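Local coordinates for protein beta-fructofuranosidase, insoluble isoenzyme CWINV1 (Arabidopsis thaliana, PDB 2OXB) that hydrolyses sucrose and 1-kestose, and less readily neokestose and levan, as a secreted cell-wall beta-fructofuranosidase of glycosyl hydrolase family 32, at residues V135-T147 with I160-Y174. The protein carries 1 engineered substitution. Residues are numbered along the deposited sequence; the frame is centred on the assembly and turned at random.
With NAG (2-acetamido-2-deoxy-beta-D-glucopyranose), chain E; FRU (beta-D-fructofuranose), chain B.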
ATOM      1  N   VAL A 135      23.537  17.482 -21.024  1.00 33.62           N
ATOM      2  CA  VAL A 135      24.637  17.087 -20.158  1.00 33.73           C
ATOM      3  C   VAL A 135      24.241  15.893 -19.278  1.00 33.89           C
ATOM      4  O   VAL A 135      24.898  14.846 -19.329  1.00 33.17           O
ATOM      5  CB  VAL A 135      25.139  18.287 -19.297  1.00 34.28           C
ATOM      6  CG1 VAL A 135      24.009  18.856 -18.450  1.00 34.60           C
ATOM      7  CG2 VAL A 135      26.305  17.842 -18.421  1.00 34.21           C
ATOM      8  N   ASN A 136      23.168  16.030 -18.493  1.00 33.69           N
ATOM      9  CA  ASN A 136      22.715  14.924 -17.639  1.00 34.43           C
ATOM     10  C   ASN A 136      22.246  13.761 -18.514  1.00 34.57           C
ATOM     11  O   ASN A 136      22.385  12.599 -18.145  1.00 33.90           O
ATOM     12  CB  ASN A 136      21.590  15.368 -16.664  1.00 32.57           C
ATOM     13  CG  ASN A 136      20.294  15.775 -17.374  1.00 32.30           C
ATOM     14  OD1 ASN A 136      19.786  15.061 -18.241  1.00 31.11           O
ATOM     15  ND2 ASN A 136      19.745  16.913 -16.981  1.00 29.92           N
ATOM     16  N   GLY A 137      21.699  14.102 -19.679  1.00 36.37           N
ATOM     17  CA  GLY A 137      21.236  13.114 -20.638  1.00 38.94           C
ATOM     18  C   GLY A 137      20.440  11.943 -20.099  1.00 40.67           C
ATOM     19  O   GLY A 137      20.998  10.927 -19.695  1.00 41.85           O
ATOM     20  N   ILE A 138      19.125  12.077 -20.115  1.00 41.84           N
ATOM     21  CA  ILE A 138      18.274  11.020 -19.626  1.00 44.72           C
ATOM     22  C   ILE A 138      16.918  11.049 -20.311  1.00 45.88           C
ATOM     23  O   ILE A 138      16.418  12.115 -20.668  1.00 44.81           O
ATOM     24  CB  ILE A 138      18.092  11.139 -18.092  1.00 46.11           C
ATOM     25  CG1 ILE A 138      18.201  12.609 -17.671  1.00 46.54           C
ATOM     26  CG2 ILE A 138      19.129  10.271 -17.372  1.00 47.74           C
ATOM     27  CD1 ILE A 138      18.208  12.844 -16.173  1.00 45.02           C
ATOM     28  N   ASN A 139      16.348   9.863 -20.508  1.00 47.13           N
ATOM     29  CA  ASN A 139      15.035   9.711 -21.124  1.00 49.07           C
ATOM     30  C   ASN A 139      14.118  10.774 -20.522  1.00 50.13           C
ATOM     31  O   ASN A 139      13.590  10.597 -19.420  1.00 50.62           O
ATOM     32  CB  ASN A 139      14.465   8.321 -20.803  1.00 50.38           C
ATOM     33  CG  ASN A 139      14.589   7.335 -21.962  1.00 50.66           C
ATOM     34  OD1 ASN A 139      15.663   7.159 -22.524  1.00 50.64           O
ATOM     35  ND2 ASN A 139      13.477   6.672 -22.287  1.00 51.99           N
ATOM     36  N   ALA A 140      13.937  11.882 -21.230  1.00 49.76           N
ATOM     37  CA  ALA A 140      13.078  12.955 -20.736  1.00 49.03           C
ATOM     38  C   ALA A 140      11.672  12.435 -20.447  1.00 47.62           C
ATOM     39  O   ALA A 140      10.887  13.102 -19.774  1.00 48.60           O
ATOM     40  CB  ALA A 140      13.019  14.090 -21.754  1.00 50.13           C
ATOM     41  N   SER A 141      11.363  11.247 -20.966  1.00 45.38           N
ATOM     42  CA  SER A 141      10.054  10.635 -20.764  1.00 42.83           C
ATOM     43  C   SER A 141      10.118   9.601 -19.650  1.00 40.65           C
ATOM     44  O   SER A 141       9.229   8.767 -19.515  1.00 39.97           O
ATOM     45  CB  SER A 141       9.577   9.965 -22.051  1.00 42.78           C
ATOM     46  OG  SER A 141       9.405  10.921 -23.073  1.00 43.45           O
ATOM     47  N   SER A 142      11.186   9.660 -18.864  1.00 38.66           N
ATOM     48  CA  SER A 142      11.366   8.742 -17.755  1.00 37.51           C
ATOM     49  C   SER A 142      12.197   9.373 -16.646  1.00 36.53           C
ATOM     50  O   SER A 142      13.248   8.853 -16.280  1.00 34.96           O
ATOM     51  CB  SER A 142      12.020   7.446 -18.240  1.00 37.91           C
ATOM     52  OG  SER A 142      11.081   6.372 -18.195  1.00 37.79           O
ATOM     53  N   PHE A 143      11.700  10.492 -16.112  1.00 36.10           N
ATOM     54  CA  PHE A 143      12.362  11.249 -15.037  1.00 36.51           C
ATOM     55  C   PHE A 143      11.312  11.945 -14.158  1.00 35.15           C
ATOM     56  O   PHE A 143      11.186  13.177 -14.160  1.00 35.05           O
ATOM     57  CB  PHE A 143      13.305  12.301 -15.640  1.00 37.47           C
ATOM     58  CG  PHE A 143      14.015  13.149 -14.620  1.00 38.49           C
ATOM     59  CD1 PHE A 143      14.771  12.564 -13.607  1.00 41.39           C
ATOM     60  CD2 PHE A 143      13.969  14.530 -14.701  1.00 39.12           C
ATOM     61  CE1 PHE A 143      15.481  13.349 -12.690  1.00 41.28           C
ATOM     62  CE2 PHE A 143      14.673  15.324 -13.792  1.00 40.77           C
ATOM     63  CZ  PHE A 143      15.429  14.730 -12.787  1.00 41.49           C
ATOM     64  N   ARG A 144      10.572  11.150 -13.394  1.00 33.00           N
ATOM     65  CA  ARG A 144       9.526  11.696 -12.554  1.00 30.60           C
ATOM     66  C   ARG A 144       9.420  11.028 -11.190  1.00 29.35           C
ATOM     67  O   ARG A 144      10.182  10.114 -10.860  1.00 27.79           O
ATOM     68  CB  ARG A 144       8.170  11.591 -13.282  1.00 29.57           C
ATOM     69  CG  ARG A 144       7.307  10.377 -12.910  1.00 28.24           C
ATOM     70  CD  ARG A 144       7.683   9.092 -13.629  1.00 27.54           C
ATOM     71  NE  ARG A 144       7.269   9.085 -15.028  1.00 24.98           N
ATOM     72  CZ  ARG A 144       7.473   8.071 -15.856  1.00 21.87           C
ATOM     73  NH1 ARG A 144       8.085   6.989 -15.421  1.00 22.26           N
ATOM     74  NH2 ARG A 144       7.073   8.144 -17.113  1.00 19.92           N
ATOM     75  N   ASP A 145       8.462  11.519 -10.404  1.00 27.17           N
ATOM     76  CA  ASP A 145       8.169  11.001  -9.081  1.00 24.56           C
ATOM     77  C   ASP A 145       9.218  11.247  -8.023  1.00 24.08           C
ATOM     78  O   ASP A 145       9.796  10.313  -7.475  1.00 24.21           O
ATOM     79  CB  ASP A 145       7.868   9.521  -9.186  1.00 22.75           C
ATOM     80  CG  ASP A 145       6.749   9.249 -10.143  1.00 21.64           C
ATOM     81  OD1 ASP A 145       5.996  10.199 -10.428  1.00 18.55           O
ATOM     82  OD2 ASP A 145       6.617   8.100 -10.605  1.00 24.24           O
ATOM     83  N   PRO A 146       9.479  12.524  -7.722  1.00 23.49           N
ATOM     84  CA  PRO A 146      10.468  12.892  -6.709  1.00 22.24           C
ATOM     85  C   PRO A 146       9.946  12.600  -5.313  1.00 21.54           C
ATOM     86  O   PRO A 146       8.785  12.860  -4.984  1.00 22.16           O
ATOM     87  CB  PRO A 146      10.677  14.384  -6.949  1.00 22.11           C
ATOM     88  CG  PRO A 146       9.329  14.831  -7.422  1.00 24.13           C
ATOM     89  CD  PRO A 146       8.924  13.721  -8.379  1.00 23.54           C
ATOM     90  N   THR A 147      10.828  12.046  -4.498  1.00 20.47           N
ATOM     91  CA  THR A 147      10.533  11.686  -3.121  1.00 16.30           C
ATOM     92  C   THR A 147      10.636  12.898  -2.207  1.00 16.95           C
ATOM     93  O   THR A 147      10.910  14.018  -2.637  1.00 17.87           O
ATOM     94  CB  THR A 147      11.566  10.693  -2.595  1.00 14.48           C
ATOM     95  OG1 THR A 147      12.823  11.369  -2.437  1.00 11.51           O
ATOM     96  CG2 THR A 147      11.737   9.554  -3.546  1.00 10.81           C
ATOM     97  N   ILE A 160      15.677  11.852  -4.406  1.00 29.36           N
ATOM     98  CA  ILE A 160      15.892  10.954  -5.528  1.00 28.46           C
ATOM     99  C   ILE A 160      14.698  10.944  -6.472  1.00 29.82           C
ATOM    100  O   ILE A 160      13.555  11.183  -6.068  1.00 31.33           O
ATOM    101  CB  ILE A 160      16.153   9.527  -5.049  1.00 28.28           C
ATOM    102  CG1 ILE A 160      15.033   9.092  -4.108  1.00 23.78           C
ATOM    103  CG2 ILE A 160      17.533   9.442  -4.378  1.00 27.95           C
ATOM    104  CD1 ILE A 160      15.107   7.648  -3.697  1.00 22.20           C
ATOM    105  N   ILE A 161      14.964  10.666  -7.738  1.00 28.81           N
ATOM    106  CA  ILE A 161      13.903  10.642  -8.726  1.00 29.17           C
ATOM    107  C   ILE A 161      13.940   9.310  -9.432  1.00 27.80           C
ATOM    108  O   ILE A 161      14.979   8.666  -9.482  1.00 29.23           O
ATOM    109  CB  ILE A 161      14.067  11.797  -9.739  1.00 30.13           C
ATOM    110  CG1 ILE A 161      13.972  13.137  -9.007  1.00 31.41           C
ATOM    111  CG2 ILE A 161      12.978  11.740 -10.789  1.00 31.32           C
ATOM    112  CD1 ILE A 161      15.207  13.487  -8.218  1.00 31.11           C
ATOM    113  N   GLY A 162      12.804   8.896  -9.973  1.00 26.34           N
ATOM    114  CA  GLY A 162      12.761   7.619 -10.647  1.00 27.50           C
ATOM    115  C   GLY A 162      13.031   7.701 -12.132  1.00 28.39           C
ATOM    116  O   GLY A 162      12.336   8.413 -12.862  1.00 28.59           O
ATOM    117  N   SER A 163      14.056   6.985 -12.585  1.00 28.95           N
ATOM    118  CA  SER A 163      14.376   6.956 -14.010  1.00 30.73           C
ATOM    119  C   SER A 163      14.652   5.545 -14.521  1.00 30.75           C
ATOM    120  O   SER A 163      14.215   4.554 -13.933  1.00 30.00           O
ATOM    121  CB  SER A 163      15.568   7.870 -14.326  1.00 29.74           C
ATOM    122  OG  SER A 163      15.164   9.229 -14.366  1.00 29.56           O
ATOM    123  N   LYS A 164      15.374   5.474 -15.630  1.00 31.88           N
ATOM    124  CA  LYS A 164      15.727   4.210 -16.250  1.00 33.23           C
ATOM    125  C   LYS A 164      16.673   4.497 -17.413  1.00 34.56           C
ATOM    126  O   LYS A 164      16.488   5.461 -18.164  1.00 35.37           O
ATOM    127  CB  LYS A 164      14.467   3.504 -16.768  1.00 33.14           C
ATOM    128  CG  LYS A 164      13.610   4.378 -17.688  1.00 34.14           C
ATOM    129  CD  LYS A 164      12.296   3.711 -18.120  1.00 37.39           C
ATOM    130  CE  LYS A 164      12.495   2.593 -19.148  1.00 37.67           C
ATOM    131  NZ  LYS A 164      13.056   3.073 -20.449  1.00 39.16           N
ATOM    132  N   ILE A 165      17.695   3.660 -17.537  1.00 35.12           N
ATOM    133  CA  ILE A 165      18.675   3.762 -18.605  1.00 35.15           C
ATOM    134  C   ILE A 165      18.731   2.393 -19.269  1.00 34.25           C
ATOM    135  O   ILE A 165      19.312   1.455 -18.716  1.00 33.78           O
ATOM    136  CB  ILE A 165      20.072   4.096 -18.058  1.00 36.98           C
ATOM    137  CG1 ILE A 165      20.026   5.385 -17.238  1.00 37.63           C
ATOM    138  CG2 ILE A 165      21.063   4.225 -19.207  1.00 37.33           C
ATOM    139  CD1 ILE A 165      19.540   6.582 -18.019  1.00 41.34           C
ATOM    140  N   HIS A 166      18.107   2.273 -20.435  1.00 33.25           N
ATOM    141  CA  HIS A 166      18.093   1.010 -21.183  1.00 33.80           C
ATOM    142  C   HIS A 166      17.750  -0.187 -20.269  1.00 34.00           C
ATOM    143  O   HIS A 166      18.557  -1.099 -20.070  1.00 35.98           O
ATOM    144  CB  HIS A 166      19.462   0.788 -21.861  1.00 30.70           C
ATOM    145  CG  HIS A 166      19.813   1.821 -22.895  1.00 29.75           C
ATOM    146  ND1 HIS A 166      19.096   1.989 -24.063  1.00 29.97           N
ATOM    147  CD2 HIS A 166      20.824   2.724 -22.947  1.00 29.13           C
ATOM    148  CE1 HIS A 166      19.650   2.948 -24.787  1.00 27.96           C
ATOM    149  NE2 HIS A 166      20.699   3.410 -24.133  1.00 27.80           N
ATOM    150  N   ARG A 167      16.542  -0.177 -19.718  1.00 33.70           N
ATOM    151  CA  ARG A 167      16.093  -1.238 -18.818  1.00 33.52           C
ATOM    152  C   ARG A 167      16.747  -1.207 -17.444  1.00 31.30           C
ATOM    153  O   ARG A 167      16.350  -1.950 -16.538  1.00 29.20           O
ATOM    154  CB  ARG A 167      16.272  -2.619 -19.472  1.00 33.60           C
ATOM    155  CG  ARG A 167      15.156  -2.901 -20.455  1.00 35.83           C
ATOM    156  CD  ARG A 167      15.498  -3.943 -21.486  1.00 38.01           C
ATOM    157  NE  ARG A 167      14.473  -3.985 -22.527  1.00 39.54           N
ATOM    158  CZ  ARG A 167      14.229  -3.000 -23.394  1.00 41.38           C
ATOM    159  NH1 ARG A 167      14.937  -1.875 -23.365  1.00 43.26           N
ATOM    160  NH2 ARG A 167      13.270  -3.140 -24.298  1.00 42.08           N
ATOM    161  N   ARG A 168      17.728  -0.328 -17.281  1.00 29.86           N
ATOM    162  CA  ARG A 168      18.425  -0.215 -16.000  1.00 29.32           C
ATOM    163  C   ARG A 168      17.685   0.735 -15.046  1.00 28.32           C
ATOM    164  O   ARG A 168      17.882   1.952 -15.086  1.00 29.88           O
ATOM    165  CB  ARG A 168      19.865   0.280 -16.215  1.00 29.34           C
ATOM    166  CG  ARG A 168      20.804   0.128 -14.991  1.00 27.93           C
ATOM    167  CD  ARG A 168      21.958   1.143 -15.056  1.00 25.37           C
ATOM    168  NE  ARG A 168      23.157   0.806 -14.268  1.00 21.57           N
ATOM    169  CZ  ARG A 168      23.937  -0.251 -14.491  1.00 18.45           C
ATOM    170  NH1 ARG A 168      23.663  -1.106 -15.471  1.00 19.82           N
ATOM    171  NH2 ARG A 168      25.011  -0.438 -13.756  1.00 15.31           N
ATOM    172  N   GLY A 169      16.840   0.172 -14.186  1.00 27.14           N
ATOM    173  CA  GLY A 169      16.095   0.975 -13.228  1.00 25.41           C
ATOM    174  C   GLY A 169      16.982   1.607 -12.157  1.00 25.41           C
ATOM    175  O   GLY A 169      17.925   0.992 -11.651  1.00 24.38           O
ATOM    176  N   LEU A 170      16.691   2.847 -11.800  1.00 24.57           N
ATOM    177  CA  LEU A 170      17.493   3.513 -10.789  1.00 25.22           C
ATOM    178  C   LEU A 170      16.750   4.673 -10.133  1.00 23.28           C
ATOM    179  O   LEU A 170      15.565   4.892 -10.398  1.00 20.49           O
ATOM    180  CB  LEU A 170      18.827   3.985 -11.407  1.00 26.46           C
ATOM    181  CG  LEU A 170      18.824   4.463 -12.867  1.00 29.83           C
ATOM    182  CD1 LEU A 170      17.772   5.535 -13.053  1.00 31.81           C
ATOM    183  CD2 LEU A 170      20.196   5.027 -13.237  1.00 32.13           C
ATOM    184  N   ALA A 171      17.460   5.390  -9.264  1.00 22.21           N
ATOM    185  CA  ALA A 171      16.929   6.541  -8.538  1.00 20.96           C
ATOM    186  C   ALA A 171      17.946   7.667  -8.620  1.00 20.87           C
ATOM    187  O   ALA A 171      18.915   7.677  -7.871  1.00 22.04           O
ATOM    188  CB  ALA A 171      16.689   6.164  -7.077  1.00 19.78           C
ATOM    189  N   ILE A 172      17.739   8.615  -9.523  1.00 23.06           N
ATOM    190  CA  ILE A 172      18.690   9.709  -9.664  1.00 25.84           C
ATOM    191  C   ILE A 172      18.592  10.695  -8.521  1.00 27.89           C
ATOM    192  O   ILE A 172      17.517  11.204  -8.220  1.00 30.72           O
ATOM    193  CB  ILE A 172      18.468  10.477 -10.969  1.00 27.08           C
ATOM    194  CG1 ILE A 172      18.677   9.532 -12.157  1.00 25.90           C
ATOM    195  CG2 ILE A 172      19.413  11.688 -11.029  1.00 24.88           C
ATOM    196  CD1 ILE A 172      18.357  10.154 -13.486  1.00 25.83           C
ATOM    197  N   THR A 173      19.714  10.990  -7.886  1.00 28.95           N
ATOM    198  CA  THR A 173      19.670  11.923  -6.778  1.00 29.13           C
ATOM    199  C   THR A 173      20.248  13.287  -7.119  1.00 30.20           C
ATOM    200  O   THR A 173      21.126  13.413  -7.967  1.00 31.24           O
ATOM    201  CB  THR A 173      20.389  11.340  -5.551  1.00 29.21           C
ATOM    202  OG1 THR A 173      20.643  12.383  -4.607  1.00 30.52           O
ATOM    203  CG2 THR A 173      21.682  10.672  -5.957  1.00 28.41           C
ATOM    204  N   TYR A 174      19.720  14.314  -6.469  1.00 30.72           N
ATOM    205  CA  TYR A 174      20.178  15.681  -6.678  1.00 30.05           C
ATOM    206  C   TYR A 174      20.462  16.293  -5.322  1.00 31.01           C
ATOM    207  O   TYR A 174      19.580  16.336  -4.467  1.00 30.91           O
ATOM    208  CB  TYR A 174      19.105  16.546  -7.350  1.00 28.51           C
ATOM    209  CG  TYR A 174      19.052  16.511  -8.855  1.00 25.14           C
ATOM    210  CD1 TYR A 174      18.498  15.424  -9.523  1.00 25.32           C
ATOM    211  CD2 TYR A 174      19.527  17.586  -9.609  1.00 23.79           C
ATOM    212  CE1 TYR A 174      18.410  15.398 -10.909  1.00 25.83           C
ATOM    213  CE2 TYR A 174      19.453  17.577 -10.998  1.00 25.83           C
ATOM    214  CZ  TYR A 174      18.892  16.474 -11.646  1.00 26.87           C
ATOM    215  OH  TYR A 174      18.821  16.431 -13.028  1.00 28.02           O
TER
HETATM  216  C1  NAG E 680      13.146   6.376 -23.674  1.00 52.81           C
HETATM  217  C2  NAG E 680      11.751   5.728 -23.767  1.00 52.72           C
HETATM  218  C3  NAG E 680      11.342   5.489 -25.235  1.00 53.43           C
HETATM  219  C4  NAG E 680      11.501   6.777 -26.044  1.00 53.94           C
HETATM  220  C5  NAG E 680      12.927   7.305 -25.869  1.00 54.41           C
HETATM  221  C6  NAG E 680      13.158   8.599 -26.606  1.00 53.74           C
HETATM  222  C7  NAG E 680      10.833   4.245 -22.109  1.00 48.07           C
HETATM  223  C8  NAG E 680       9.558   3.525 -22.527  1.00 46.94           C
HETATM  224  N2  NAG E 680      11.738   4.465 -23.053  1.00 51.67           N
HETATM  225  O3  NAG E 680       9.995   5.030 -25.300  1.00 52.39           O
HETATM  226  O4  NAG E 680      11.239   6.527 -27.413  1.00 54.64           O
HETATM  227  O5  NAG E 680      13.198   7.564 -24.476  1.00 53.83           O
HETATM  228  O6  NAG E 680      12.956   9.701 -25.744  1.00 52.70           O
HETATM  229  O7  NAG E 680      10.992   4.604 -20.946  1.00 44.68           O
HETATM  230  C1  FRU B   2       1.990   5.631 -11.379  1.00 48.46           C
HETATM  231  C2  FRU B   2       2.242   6.705 -12.444  1.00 49.90           C
HETATM  232  C3  FRU B   2       3.395   7.640 -12.030  1.00 49.26           C
HETATM  233  C4  FRU B   2       3.015   8.962 -12.634  1.00 48.91           C
HETATM  234  C5  FRU B   2       1.489   8.891 -12.581  1.00 50.24           C
HETATM  235  C6  FRU B   2       0.805   9.426 -13.823  1.00 51.83           C
HETATM  236  O1  FRU B   2       3.089   4.745 -11.263  1.00 47.11           O
HETATM  237  O2  FRU B   2       2.463   6.274 -13.837  1.00 52.70           O
HETATM  238  O3  FRU B   2       4.669   7.220 -12.509  1.00 51.09           O
HETATM  239  O4  FRU B   2       3.515  10.063 -11.869  1.00 46.67           O
HETATM  240  O5  FRU B   2       1.111   7.529 -12.452  1.00 49.83           O
HETATM  241  O6  FRU B   2       0.963  10.833 -13.845  1.00 53.60           O
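The Phe143 ring meets Tyr174 and Ile161, laid against the hairpin with CG anti to the backbone N (chi1 179°). At its edge CZ meets Tyr174 CE1 at 3.6 Å and CD1 comes near Ser163 OG, while Ile161 CG2 approaches obliquely. Ile138 CD1 lies 4.3 Å above one face, off toward the rim, and meets Ile172 CD1 tip to tip at 3.8 Å.

Polar bonds pin the loop to the strand edge beside this packing. Ser163 OG donates to Ser142 O at 2.7 Å, in the carbonyl plane on a lone pair. Arg144 and Gly162 form a single antiparallel bridge, a hydrogen-bonded pair, through Gly162 N to Arg144 O (3.0 Å), and Thr147 N bonds Ile160 O.

Near the turn of the hairpin, Asn139 of the loop carries the N-linked NAG on ND2, and Lys164, its chain bent at chi3 and chi4, turns NZ to the acetamide oxygen O7 of that sugar, 2.6 Å away. With an alanine in place of Lys164, that oxygen is likely to lose its ammonium donor and the first sugar to swing more freely about its asparagine link.

Arg144-Asp145-Pro146 is the RDP motif of glycosyl hydrolase family 32, which brings Arg144 and Asp145 to the substrate site; Asp145 OD1 accepts from FRU O4 and OD2 from FRU O3, each at 2.9 Å. Cys200 N also bonds OD2, and Thr95 OG1 is hydrogen-bonded to Asp145 N, so strand 93-97 and the link between strands 198-199 and 201-207 both hold this residue.

Within the family's five-bladed beta-propeller, the loop between strands 121-123 and 157-165 runs along the edge strand of the antiparallel sheet 157-165, 168-176, 182-192, with Gln105 of strand 103-110 touching Phe143, Pro146 and Ile161, and strand 201-207 meeting Thr147 and Ile160 through Pro201.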